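Local coordinates for precorrin-6A reductase (PDB 4X7G), which catalyses the NADPH-dependent reduction of precorrin-6A during cobalamin biosynthesis, at residues L4-G9 with A27-A32; R15-L20 with V39-P44; S66-A71 with V92-F97. All coordinates share one frame; numbering follows the deposited sequence.

Interaction 1: residues L4-G9 with A27-A32; sequences LLVLGG and AVFSYA. With NAP (NADP nicotinamide-adenine-dinucleotide phosphate), chain B.
Val6 and Ser30 sit where two parallel strands, 4-7 and 27-31, are stitched together as the two strands of a Rossmann-type beta-alpha-beta unit whose connecting helix is 11-22. The tight part is the backbone ladder. Val6 gives its N-H to Val28 O (2.9 Å, N-H...O angle 174°) and receives that of Ser30 at its own O, while Val28 N donates to Leu4 O and Gly8 N to Ser30 O. The side chains meet less closely. On the face of Leu4 and Val6, Leu4 CB lies 3.8 Å from Ala27 CB, and Val6 CG1 lies 4.1 Å from Phe29 CD2. On the other face the tip of Leu5 slants across Val28, with CD1 and CG1 4.2 Å apart. Helix 11-22 covers the first face and helix 52-63 much of the second, so aliphatic residues suit both.

Beyond strand 4-7 the backbone ladder ends at Gly8, and rings and the cofactor make the remaining contacts. Gly8 CA rests 3.7 Å from Phe29 CZ, which leaves no room for a beta carbon. The Phe29 ring turns its CE1 corner onto a face of Tyr31, whose OH is held by Val39 O. Gly8 O accepts a bond from hydroxyl O2D of the nicotinamide ribose of NADP. Ser30 reads the adenine with two groups: its carbonyl O, already bonded to Gly8 N, also takes the amino N-H of N6A, and its hydroxyl lies anti to the backbone N (chi1 -178°), where it donates to the ring nitrogen. A short polar side chain fits this place, with Ser30 OG 2.8 Å from NADP N1A.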
loop_
_atom_site.group_PDB
_atom_site.type_symbol
_atom_site.label_atom_id
_atom_site.label_comp_id
_atom_site.label_asym_id
_atom_site.label_seq_id
_atom_site.Cartn_x
_atom_site.Cartn_y
_atom_site.Cartn_z
ATOM N N LEU A 4 -5.569 -20.708 0.389
ATOM C CA LEU A 4 -5.651 -19.301 0.078
ATOM C C LEU A 4 -4.341 -18.733 -0.251
ATOM O O LEU A 4 -3.304 -19.112 0.345
ATOM C CB LEU A 4 -6.239 -18.618 1.280
ATOM C CG LEU A 4 -7.551 -19.169 1.896
ATOM C CD1 LEU A 4 -7.985 -18.348 3.101
ATOM C CD2 LEU A 4 -8.624 -19.292 0.851
ATOM N N LEU A 5 -4.338 -17.732 -1.135
ATOM C CA LEU A 5 -3.139 -16.892 -1.392
ATOM C C LEU A 5 -3.515 -15.474 -1.015
ATOM O O LEU A 5 -4.461 -14.927 -1.562
ATOM C CB LEU A 5 -2.720 -16.967 -2.872
ATOM C CG LEU A 5 -1.556 -16.064 -3.267
ATOM C CD1 LEU A 5 -0.290 -16.472 -2.600
ATOM C CD2 LEU A 5 -1.416 -16.103 -4.765
ATOM N N VAL A 6 -2.741 -14.891 -0.122
ATOM C CA VAL A 6 -2.904 -13.475 0.244
ATOM C C VAL A 6 -1.761 -12.708 -0.353
ATOM O O VAL A 6 -0.615 -12.917 0.012
ATOM C CB VAL A 6 -2.936 -13.296 1.757
ATOM C CG1 VAL A 6 -3.021 -11.811 2.093
ATOM C CG2 VAL A 6 -4.046 -14.117 2.414
ATOM N N LEU A 7 -2.093 -11.842 -1.308
ATOM C CA LEU A 7 -1.109 -10.925 -1.835
ATOM C C LEU A 7 -1.025 -9.772 -0.855
ATOM O O LEU A 7 -2.049 -9.106 -0.614
ATOM C CB LEU A 7 -1.474 -10.462 -3.257
ATOM C CG LEU A 7 -1.713 -11.607 -4.265
ATOM C CD1 LEU A 7 -2.229 -10.977 -5.586
ATOM C CD2 LEU A 7 -0.476 -12.413 -4.464
ATOM N N GLY A 8 0.152 -9.533 -0.266
ATOM C CA GLY A 8 0.270 -8.666 0.874
ATOM C C GLY A 8 0.940 -7.360 0.623
ATOM O O GLY A 8 0.966 -6.882 -0.513
ATOM N N GLY A 9 1.417 -6.765 1.693
ATOM C CA GLY A 9 2.095 -5.484 1.644
ATOM C C GLY A 9 1.422 -4.340 2.301
ATOM O O GLY A 9 1.918 -3.211 2.254
ATOM N N ALA A 27 -3.182 -21.312 4.090
ATOM C CA ALA A 27 -2.963 -20.060 3.362
ATOM C C ALA A 27 -1.506 -19.771 3.228
ATOM O O ALA A 27 -0.720 -20.084 4.171
ATOM C CB ALA A 27 -3.623 -18.886 4.081
ATOM N N VAL A 28 -1.116 -19.088 2.155
ATOM C CA VAL A 28 0.251 -18.555 1.894
ATOM C C VAL A 28 0.142 -17.046 1.805
ATOM O O VAL A 28 -0.811 -16.550 1.162
ATOM C CB VAL A 28 0.784 -19.148 0.571
ATOM C CG1 VAL A 28 2.086 -18.446 0.214
ATOM C CG2 VAL A 28 0.973 -20.660 0.645
ATOM N N PHE A 29 1.096 -16.334 2.366
ATOM C CA PHE A 29 1.224 -14.909 2.243
ATOM C C PHE A 29 2.265 -14.566 1.250
ATOM O O PHE A 29 3.355 -15.220 1.236
ATOM C CB PHE A 29 1.592 -14.363 3.616
ATOM C CG PHE A 29 1.517 -12.849 3.723
ATOM C CD1 PHE A 29 2.519 -12.043 3.317
ATOM C CD2 PHE A 29 0.419 -12.277 4.327
ATOM C CE1 PHE A 29 2.437 -10.643 3.462
ATOM C CE2 PHE A 29 0.361 -10.892 4.458
ATOM C CZ PHE A 29 1.357 -10.135 4.088
ATOM N N SER A 30 2.103 -13.558 0.398
ATOM C CA SER A 30 3.070 -13.205 -0.604
ATOM C C SER A 30 3.532 -11.761 -0.472
ATOM O O SER A 30 2.695 -10.829 -0.580
ATOM C CB SER A 30 2.506 -13.419 -1.971
ATOM O OG SER A 30 3.443 -13.121 -3.007
ATOM N N TYR A 31 4.856 -11.560 -0.390
ATOM C CA TYR A 31 5.496 -10.258 -0.585
ATOM C C TYR A 31 6.172 -10.221 -1.963
ATOM O O TYR A 31 6.690 -11.203 -2.426
ATOM C CB TYR A 31 6.570 -10.058 0.456
ATOM C CG TYR A 31 6.148 -9.749 1.859
ATOM C CD1 TYR A 31 5.458 -8.567 2.207
ATOM C CD2 TYR A 31 6.510 -10.569 2.972
ATOM C CE1 TYR A 31 5.147 -8.238 3.512
ATOM C CE2 TYR A 31 6.186 -10.250 4.262
ATOM C CZ TYR A 31 5.597 -9.045 4.532
ATOM O OH TYR A 31 5.339 -8.610 5.856
ATOM N N ALA A 32 6.232 -9.024 -2.493
ATOM C CA ALA A 32 6.994 -8.786 -3.720
ATOM C C ALA A 32 8.508 -8.877 -3.513
ATOM O O ALA A 32 9.216 -9.164 -4.498
ATOM C CB ALA A 32 6.715 -7.359 -4.189
HETATM P PA NAP B . 3.229 -3.150 -8.617
HETATM O O1A NAP B . 3.884 -2.027 -9.409
HETATM O O2A NAP B . 1.878 -3.320 -8.754
HETATM O O5B NAP B . 3.930 -4.499 -8.860
HETATM C C5B NAP B . 5.051 -4.745 -9.732
HETATM C C4B NAP B . 5.462 -6.196 -9.805
HETATM O O4B NAP B . 5.936 -6.616 -8.451
HETATM C C3B NAP B . 4.322 -7.164 -9.976
HETATM O O3B NAP B . 3.955 -7.247 -11.355
HETATM C C2B NAP B . 4.802 -8.417 -9.368
HETATM O O2B NAP B . 5.854 -8.982 -10.173
HETATM C C1B NAP B . 5.475 -7.957 -8.178
HETATM N N9A NAP B . 4.633 -7.862 -6.954
HETATM C C8A NAP B . 3.912 -6.786 -6.490
HETATM N N7A NAP B . 3.276 -7.094 -5.328
HETATM C C5A NAP B . 3.557 -8.420 -5.139
HETATM C C6A NAP B . 3.183 -9.342 -4.089
HETATM N N6A NAP B . 2.503 -8.950 -3.002
HETATM N N1A NAP B . 3.602 -10.624 -4.159
HETATM C C2A NAP B . 4.355 -10.990 -5.273
HETATM N N3A NAP B . 4.800 -10.254 -6.291
HETATM C C4A NAP B . 4.386 -8.960 -6.180
HETATM O O3 NAP B . 3.454 -2.975 -7.030
HETATM P PN NAP B . 4.561 -2.155 -6.149
HETATM O O1N NAP B . 4.155 -0.693 -6.016
HETATM O O2N NAP B . 5.919 -2.445 -6.623
HETATM O O5D NAP B . 4.288 -2.764 -4.681
HETATM C C5D NAP B . 5.257 -3.696 -4.118
HETATM C C4D NAP B . 4.716 -4.186 -2.866
HETATM O O4D NAP B . 4.729 -3.150 -1.900
HETATM C C3D NAP B . 3.316 -4.842 -2.921
HETATM O O3D NAP B . 3.207 -6.028 -2.118
HETATM C C2D NAP B . 2.428 -3.741 -2.343
HETATM O O2D NAP B . 1.296 -4.130 -1.667
HETATM C C1D NAP B . 3.425 -3.036 -1.383
HETATM N N1N NAP B . 3.144 -1.681 -1.273
HETATM C C2N NAP B . 2.990 -0.849 -2.097
HETATM C C3N NAP B . 2.687 0.294 -1.449
HETATM C C7N NAP B . 2.535 0.997 -2.777
HETATM O O7N NAP B . 2.756 -0.001 -3.646
HETATM N N7N NAP B . 2.204 2.360 -2.863
HETATM C C4N NAP B . 2.559 0.355 0.108
HETATM C C5N NAP B . 2.803 -0.760 1.108
HETATM C C6N NAP B . 3.043 -1.717 0.144
HETATM P P2B NAP B . 5.507 -10.160 -11.251
HETATM O O1X NAP B . 6.917 -10.608 -11.545
HETATM O O2X NAP B . 4.623 -11.099 -10.664
HETATM O O3X NAP B . 4.606 -9.595 -12.390
#

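Interaction 2: residues R15-L20 with V39-P44; sequences RLAKTL and VAQPLP. With 3Y8 (3-[(1R,2S,3S,7S,11S,16S,17R,18R,19R)-2,7,12,18-tetrakis(2-hydroxy-2-oxoethyl)-3,13-bis(3-hydroxy-3-oxopropyl)-1,2,5,7,11,17-hexamethyl-17-(3-oxidanyl-3-oxidanylidene-prop-1-enyl)-3,6,8,10,15,16,18,19,21,24-decahydrocorrin-8-yl]propanoic acid), chain C.
With CG anti to the carbonyl carbon (chi1 -69°), the Gln41 chain bends at chi2 (-68°) and brings OE1 to 3.5 Å from Ala17 CB. Leu43 has CG anti to its carbonyl carbon, and from there its CD1 branch reaches the same methyl, 4.0 Å from Ala17 CB. Pro42 sets the CG corner of its ring against the helix backbone, 3.7 Å from Ala17 O. Alanine suits this spot because a single methyl lets the loop come close. Helix 11-22 is the first crossover helix of the Rossmann-type domain, and 39-44 belongs to the loop from strand 27-31 to strand 45-47, which runs back past the helix on its way to the sheet. The amide nitrogen of Gln41 also ties the loop to the helix: NE2 is hydrogen-bonded to Ser14 OG and to Tyr31 OH. Toward solvent, Lys18 points away from the loop and pairs with Asp22. At the other end of 39-44 lies the tetrapyrrole pocket, where Val39 CG1 stands 3.5 Å from the ligand's carboxylate oxygen O23, and Val39 N donates to that oxygen at 2.9 Å.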
loop_
_atom_site.group_PDB
_atom_site.type_symbol
_atom_site.label_atom_id
_atom_site.label_comp_id
_atom_site.label_asym_id
_atom_site.label_seq_id
_atom_site.Cartn_x
_atom_site.Cartn_y
_atom_site.Cartn_z
ATOM N N ARG A 15 -3.477 -7.794 8.958
ATOM C CA ARG A 15 -4.608 -8.099 9.798
ATOM C C ARG A 15 -5.308 -9.326 9.264
ATOM O O ARG A 15 -5.760 -10.194 10.080
ATOM C CB ARG A 15 -5.535 -6.932 9.837
ATOM C CG ARG A 15 -4.947 -5.742 10.600
ATOM C CD ARG A 15 -6.004 -4.624 10.709
ATOM N NE ARG A 15 -5.456 -3.484 11.470
ATOM C CZ ARG A 15 -6.000 -2.244 11.573
ATOM N NH1 ARG A 15 -7.138 -1.892 10.945
ATOM N NH2 ARG A 15 -5.352 -1.363 12.339
ATOM N N LEU A 16 -5.417 -9.443 7.946
ATOM C CA LEU A 16 -6.055 -10.631 7.374
ATOM C C LEU A 16 -5.225 -11.888 7.666
ATOM O O LEU A 16 -5.775 -12.947 7.997
ATOM C CB LEU A 16 -6.211 -10.451 5.889
ATOM C CG LEU A 16 -6.807 -11.668 5.155
ATOM C CD1 LEU A 16 -8.166 -12.101 5.689
ATOM C CD2 LEU A 16 -6.851 -11.366 3.664
ATOM N N ALA A 17 -3.922 -11.774 7.529
ATOM C CA ALA A 17 -3.027 -12.952 7.802
ATOM C C ALA A 17 -3.214 -13.410 9.226
ATOM O O ALA A 17 -3.313 -14.639 9.471
ATOM C CB ALA A 17 -1.616 -12.568 7.567
ATOM N N LYS A 18 -3.312 -12.527 10.187
ATOM C CA LYS A 18 -3.541 -12.885 11.573
ATOM C C LYS A 18 -4.856 -13.575 11.727
ATOM O O LYS A 18 -4.931 -14.616 12.446
ATOM C CB LYS A 18 -3.432 -11.671 12.412
ATOM C CG LYS A 18 -3.709 -12.051 13.845
ATOM C CD LYS A 18 -3.773 -10.977 14.881
ATOM C CE LYS A 18 -4.312 -11.509 16.230
ATOM N NZ LYS A 18 -3.743 -12.866 16.609
ATOM N N THR A 19 -5.909 -13.069 11.123
ATOM C CA THR A 19 -7.214 -13.661 11.179
ATOM C C THR A 19 -7.217 -15.084 10.599
ATOM O O THR A 19 -7.851 -16.021 11.098
ATOM C CB THR A 19 -8.207 -12.745 10.412
ATOM O OG1 THR A 19 -8.273 -11.501 11.139
ATOM C CG2 THR A 19 -9.576 -13.334 10.296
ATOM N N LEU A 20 -6.646 -15.227 9.432
ATOM C CA LEU A 20 -6.570 -16.512 8.714
ATOM C C LEU A 20 -5.814 -17.544 9.546
ATOM O O LEU A 20 -6.221 -18.703 9.659
ATOM C CB LEU A 20 -6.009 -16.388 7.339
ATOM C CG LEU A 20 -6.810 -15.556 6.384
ATOM C CD1 LEU A 20 -6.054 -15.414 5.078
ATOM C CD2 LEU A 20 -8.193 -16.098 6.181
ATOM N N VAL A 39 8.648 -7.746 7.328
ATOM C CA VAL A 39 8.316 -8.271 8.635
ATOM C C VAL A 39 7.620 -9.617 8.499
ATOM O O VAL A 39 6.879 -9.949 7.565
ATOM C CB VAL A 39 7.467 -7.362 9.449
ATOM C CG1 VAL A 39 8.211 -6.022 9.728
ATOM C CG2 VAL A 39 6.104 -7.197 8.849
ATOM N N ALA A 40 7.853 -10.447 9.522
ATOM C CA ALA A 40 7.269 -11.774 9.553
ATOM C C ALA A 40 5.746 -11.734 9.641
ATOM O O ALA A 40 5.179 -10.829 10.165
ATOM C CB ALA A 40 7.832 -12.558 10.763
ATOM N N GLN A 41 5.120 -12.719 9.019
ATOM C CA GLN A 41 3.669 -12.920 9.048
ATOM C C GLN A 41 3.393 -14.281 9.600
ATOM O O GLN A 41 4.223 -15.203 9.456
ATOM C CB GLN A 41 3.176 -12.877 7.574
ATOM C CG GLN A 41 3.295 -11.439 6.923
ATOM C CD GLN A 41 2.361 -10.466 7.517
ATOM O OE1 GLN A 41 1.387 -10.804 8.204
ATOM N NE2 GLN A 41 2.643 -9.182 7.260
ATOM N N PRO A 42 2.205 -14.498 10.117
ATOM C CA PRO A 42 1.850 -15.790 10.797
ATOM C C PRO A 42 1.412 -16.876 9.866
ATOM O O PRO A 42 0.658 -17.758 10.226
ATOM C CB PRO A 42 0.738 -15.385 11.759
ATOM C CG PRO A 42 0.066 -14.255 10.983
ATOM C CD PRO A 42 1.199 -13.453 10.433
ATOM N N LEU A 43 1.781 -16.803 8.576
ATOM C CA LEU A 43 1.520 -17.784 7.528
ATOM C C LEU A 43 2.840 -18.064 6.824
ATOM O O LEU A 43 3.671 -17.164 6.750
ATOM C CB LEU A 43 0.530 -17.258 6.588
ATOM C CG LEU A 43 -0.880 -16.985 7.099
ATOM C CD1 LEU A 43 -1.655 -16.215 6.040
ATOM C CD2 LEU A 43 -1.552 -18.230 7.537
ATOM N N PRO A 44 2.982 -19.235 6.224
ATOM C CA PRO A 44 4.086 -19.474 5.296
ATOM C C PRO A 44 4.142 -18.342 4.267
ATOM O O PRO A 44 3.095 -18.030 3.681
ATOM C CB PRO A 44 3.849 -20.826 4.716
ATOM C CG PRO A 44 2.655 -21.343 5.370
ATOM C CD PRO A 44 2.032 -20.331 6.274
HETATM C C48 3Y8 C . 7.398 -4.573 1.231
HETATM C C47 3Y8 C . 6.780 -4.831 4.362
HETATM C C43 3Y8 C . 2.131 -4.003 8.364
HETATM C C42 3Y8 C . 2.920 -2.806 7.682
HETATM C C41 3Y8 C . 2.169 -2.586 6.383
HETATM C C38 3Y8 C . 0.236 -0.041 4.119
HETATM C C37 3Y8 C . 0.708 0.251 5.490
HETATM C C36 3Y8 C . 2.528 0.540 7.191
HETATM C C35 3Y8 C . 2.238 2.866 5.113
HETATM C C32 3Y8 C . 4.092 7.334 4.770
HETATM C C31 3Y8 C . 3.595 6.402 3.585
HETATM C C2 3Y8 C . 4.079 3.867 1.273
HETATM C C1 3Y8 C . 4.992 2.597 1.407
HETATM C C4 3Y8 C . 3.594 2.595 3.243
HETATM C C5 3Y8 C . 3.002 2.064 4.326
HETATM C C7 3Y8 C . 2.258 0.042 5.735
HETATM C C8 3Y8 C . 2.709 -1.376 5.628
HETATM C C6 3Y8 C . 3.059 0.689 4.758
HETATM C C3 3Y8 C . 3.545 4.026 2.709
HETATM C C11 3Y8 C . 5.992 -2.365 3.980
HETATM C C12 3Y8 C . 6.584 -3.586 3.482
HETATM C C13 3Y8 C . 6.907 -3.494 2.199
HETATM C C14 3Y8 C . 6.604 -2.140 1.773
HETATM C C15 3Y8 C . 6.821 -1.659 0.499
HETATM C C16 3Y8 C . 6.455 -0.277 0.173
HETATM C C17 3Y8 C . 6.919 0.456 -1.057
HETATM C C18 3Y8 C . 6.281 1.864 -0.834
HETATM C C19 3Y8 C . 5.101 1.646 0.211
HETATM C C20 3Y8 C . 6.376 2.966 1.952
HETATM C C21 3Y8 C . 8.135 -4.750 5.188
HETATM C C24 3Y8 C . 6.718 -1.807 5.209
HETATM C C25 3Y8 C . 4.837 5.123 0.809
HETATM C C26 3Y8 C . 2.863 3.564 0.387
HETATM O O59 3Y8 C . 10.974 2.326 1.259
HETATM C C57 3Y8 C . 10.509 1.335 0.548
HETATM O O58 3Y8 C . 11.174 0.449 -0.050
HETATM C C56 3Y8 C . 9.025 1.386 0.308
HETATM C C55 3Y8 C . 8.508 0.630 -0.957
HETATM C C54 3Y8 C . 6.478 -0.212 -2.339
HETATM C C60 3Y8 C . 5.709 2.581 -2.055
HETATM C C61 3Y8 C . 6.660 3.065 -3.049
HETATM O O62 3Y8 C . 6.147 3.404 -4.181
HETATM O O63 3Y8 C . 7.890 3.181 -2.795
HETATM N N24 3Y8 C . 5.421 0.328 0.782
HETATM N N23 3Y8 C . 6.084 -1.483 2.847
HETATM C C49 3Y8 C . 6.204 -5.149 0.457
HETATM C C50 3Y8 C . 6.491 -6.277 -0.478
HETATM O O51 3Y8 C . 7.668 -6.658 -0.674
HETATM O O52 3Y8 C . 5.438 -6.850 -0.940
HETATM O O23 3Y8 C . 8.037 -5.051 6.395
HETATM O O22 3Y8 C . 9.131 -4.404 4.599
HETATM C C10 3Y8 C . 4.477 -2.629 4.259
HETATM C C9 3Y8 C . 3.729 -1.440 4.755
HETATM N N22 3Y8 C . 3.979 -0.157 4.250
HETATM O O44 3Y8 C . 1.113 -3.668 8.984
HETATM O O45 3Y8 C . 2.676 -5.028 8.380
HETATM O O39 3Y8 C . -0.944 -0.512 4.066
HETATM O O40 3Y8 C . 0.905 0.314 3.152
HETATM N N21 3Y8 C . 4.374 1.875 2.512
HETATM C C27 3Y8 C . 1.825 4.722 0.348
HETATM O O28 3Y8 C . 2.030 5.605 -0.495
HETATM O O29 3Y8 C . 0.878 4.728 1.128
HETATM C C30 3Y8 C . 4.168 5.026 3.734
HETATM O O34 3Y8 C . 5.366 7.518 4.781
HETATM O O33 3Y8 C . 3.116 7.819 5.342
#

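Interaction 3: residues S66-A71 with V92-F97; sequences SHVIDA and VALCAF
Val68 and Leu94 pack obliquely across one another on a parallel strand pair, 67-70 with 93-97, which helix 77-90 joins into a right-handed beta-alpha-beta crossover of the Rossmann-type sheet. Leu94 has CG anti to the backbone N (chi1 173°), which carries CD1 across to the neighbouring strand, where it nestles 3.7 Å from Val68 CG1 and also meets Asp70 CB. The other branch of Val68, CG2, runs at about a right angle to Val92 and abuts its CG1 at 3.8 Å. Helix 77-90 covers Val68 and Leu94, whose branched side chains fill the space under it.

On the opposite face the bumps are Ile69 and the ring of His67. Ile69 CG2 presses on Phe97 CB at 3.8 Å, while its CD1 covers Cys95 CB; small Ala93 makes a hollow that receives His67 CD2. With an alanine in place of Ile69, a gap would probably open beside Phe97 and Cys95, their beta carbons losing this cover. Cys95 itself is fixed by its disulfide to Cys231, on the next strand of the sheet. Asp70 is buried, but its carboxylate is met by Arg228, Ser80 and Thr72.

Four backbone bonds close the seam. At its start a water joins Ser66 O to Ala93 N; at its end Phe97 N reaches Asp70 O at 2.9 Å, from 45° above the carbonyl plane.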
loop_
_atom_site.group_PDB
_atom_site.type_symbol
_atom_site.label_atom_id
_atom_site.label_comp_id
_atom_site.label_asym_id
_atom_site.label_seq_id
_atom_site.Cartn_x
_atom_site.Cartn_y
_atom_site.Cartn_z
ATOM N N SER A 66 -7.092 -22.104 -4.206
ATOM C CA SER A 66 -8.479 -22.018 -4.457
ATOM C C SER A 66 -9.048 -20.643 -4.528
ATOM O O SER A 66 -10.092 -20.405 -5.170
ATOM C CB SER A 66 -9.231 -22.795 -3.365
ATOM O OG SER A 66 -8.964 -22.328 -2.048
ATOM N N HIS A 67 -8.471 -19.700 -3.794
ATOM C CA HIS A 67 -8.969 -18.341 -3.649
ATOM C C HIS A 67 -7.760 -17.458 -3.478
ATOM O O HIS A 67 -6.808 -17.786 -2.725
ATOM C CB HIS A 67 -9.885 -18.144 -2.418
ATOM C CG HIS A 67 -11.029 -19.085 -2.341
ATOM N ND1 HIS A 67 -10.880 -20.392 -1.979
ATOM C CD2 HIS A 67 -12.331 -18.873 -2.582
ATOM C CE1 HIS A 67 -12.070 -20.962 -2.067
ATOM N NE2 HIS A 67 -12.987 -20.055 -2.354
ATOM N N VAL A 68 -7.831 -16.261 -4.070
ATOM C CA VAL A 68 -6.852 -15.217 -3.897
ATOM C C VAL A 68 -7.525 -14.013 -3.237
ATOM O O VAL A 68 -8.540 -13.539 -3.697
ATOM C CB VAL A 68 -6.245 -14.767 -5.232
ATOM C CG1 VAL A 68 -5.258 -13.618 -5.053
ATOM C CG2 VAL A 68 -5.556 -15.943 -5.901
ATOM N N ILE A 69 -6.881 -13.504 -2.175
ATOM C CA ILE A 69 -7.218 -12.178 -1.626
ATOM C C ILE A 69 -6.094 -11.243 -1.969
ATOM O O ILE A 69 -4.967 -11.423 -1.533
ATOM C CB ILE A 69 -7.455 -12.187 -0.112
ATOM C CG1 ILE A 69 -8.529 -13.229 0.242
ATOM C CG2 ILE A 69 -7.864 -10.764 0.302
ATOM C CD1 ILE A 69 -9.892 -13.008 -0.322
ATOM N N ASP A 70 -6.433 -10.293 -2.851
ATOM C CA ASP A 70 -5.474 -9.282 -3.235
ATOM C C ASP A 70 -5.525 -8.158 -2.231
ATOM O O ASP A 70 -6.377 -7.278 -2.323
ATOM C CB ASP A 70 -5.800 -8.765 -4.652
ATOM C CG ASP A 70 -4.962 -7.585 -5.028
ATOM O OD1 ASP A 70 -4.000 -7.260 -4.314
ATOM O OD2 ASP A 70 -5.314 -6.943 -6.080
ATOM N N ALA A 71 -4.627 -8.174 -1.244
ATOM C CA ALA A 71 -4.521 -7.153 -0.206
ATOM C C ALA A 71 -3.293 -6.311 -0.433
ATOM O O ALA A 71 -2.687 -5.834 0.507
ATOM C CB ALA A 71 -4.582 -7.767 1.176
ATOM N N VAL A 92 -9.849 -19.239 -10.601
ATOM C CA VAL A 92 -9.689 -19.061 -9.159
ATOM C C VAL A 92 -10.415 -17.824 -8.730
ATOM O O VAL A 92 -10.293 -16.731 -9.330
ATOM C CB VAL A 92 -8.183 -19.017 -8.871
ATOM C CG1 VAL A 92 -7.889 -18.571 -7.441
ATOM C CG2 VAL A 92 -7.498 -20.361 -9.169
ATOM N N ALA A 93 -11.168 -17.933 -7.656
ATOM C CA ALA A 93 -11.936 -16.841 -7.130
ATOM C C ALA A 93 -11.008 -15.762 -6.506
ATOM O O ALA A 93 -10.000 -16.100 -5.930
ATOM C CB ALA A 93 -12.825 -17.315 -6.026
ATOM N N LEU A 94 -11.347 -14.522 -6.752
ATOM C CA LEU A 94 -10.512 -13.362 -6.353
ATOM C C LEU A 94 -11.337 -12.272 -5.689
ATOM O O LEU A 94 -12.406 -11.899 -6.178
ATOM C CB LEU A 94 -9.908 -12.752 -7.615
ATOM C CG LEU A 94 -9.141 -11.447 -7.503
ATOM C CD1 LEU A 94 -7.929 -11.600 -6.640
ATOM C CD2 LEU A 94 -8.712 -10.946 -8.886
ATOM N N CYS A 95 -10.881 -11.779 -4.528
ATOM C CA CYS A 95 -11.426 -10.554 -3.972
ATOM C C CYS A 95 -10.277 -9.632 -3.655
ATOM O O CYS A 95 -9.220 -10.078 -3.138
ATOM C CB CYS A 95 -12.184 -10.744 -2.692
ATOM S SG CYS A 95 -13.381 -9.364 -2.483
ATOM N N ALA A 96 -10.431 -8.330 -3.892
ATOM C CA ALA A 96 -9.425 -7.327 -3.448
ATOM C C ALA A 96 -9.853 -6.777 -2.144
ATOM O O ALA A 96 -10.917 -6.209 -2.014
ATOM C CB ALA A 96 -9.312 -6.186 -4.496
ATOM N N PHE A 97 -8.972 -6.838 -1.141
ATOM C CA PHE A 97 -9.176 -6.257 0.128
ATOM C C PHE A 97 -8.567 -4.896 0.125
ATOM O O PHE A 97 -7.353 -4.698 0.283
ATOM C CB PHE A 97 -8.523 -7.099 1.233
ATOM C CG PHE A 97 -8.728 -6.611 2.626
ATOM C CD1 PHE A 97 -9.629 -5.586 2.975
ATOM C CD2 PHE A 97 -8.058 -7.201 3.727
ATOM C CE1 PHE A 97 -9.808 -5.189 4.311
ATOM C CE2 PHE A 97 -8.272 -6.868 5.022
ATOM C CZ PHE A 97 -9.090 -5.845 5.315
HETATM O O HOH W 1 -12.155 -20.576 -6.796
#

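How the interactions relate
Interactions 1 and 3 are buried seams of one parallel sheet, and strands 4-7 and 67-70 lie next to each other in it: Leu5 O takes the amide of Ile69, and Leu7 O that of Ala71. Both rely on regular backbone bonding with mostly apolar side chains, plus a buried charge, Asp70, in interaction 3. Interaction 2 is partly exposed; its two segments meet by van der Waals contact, with Gln41 also bonded to Ser14 earlier in the helix. It meets interaction 1 through Tyr31 OH and Val39 O, while Leu16 of helix 11-22 packs on Ile69 of interaction 3. Polar ligand chemistry gathers at the strand ends of interaction 1 and at Val39; in interaction 3 the Asp70 side chain stays about 7 Å from NADP at the nearest atoms.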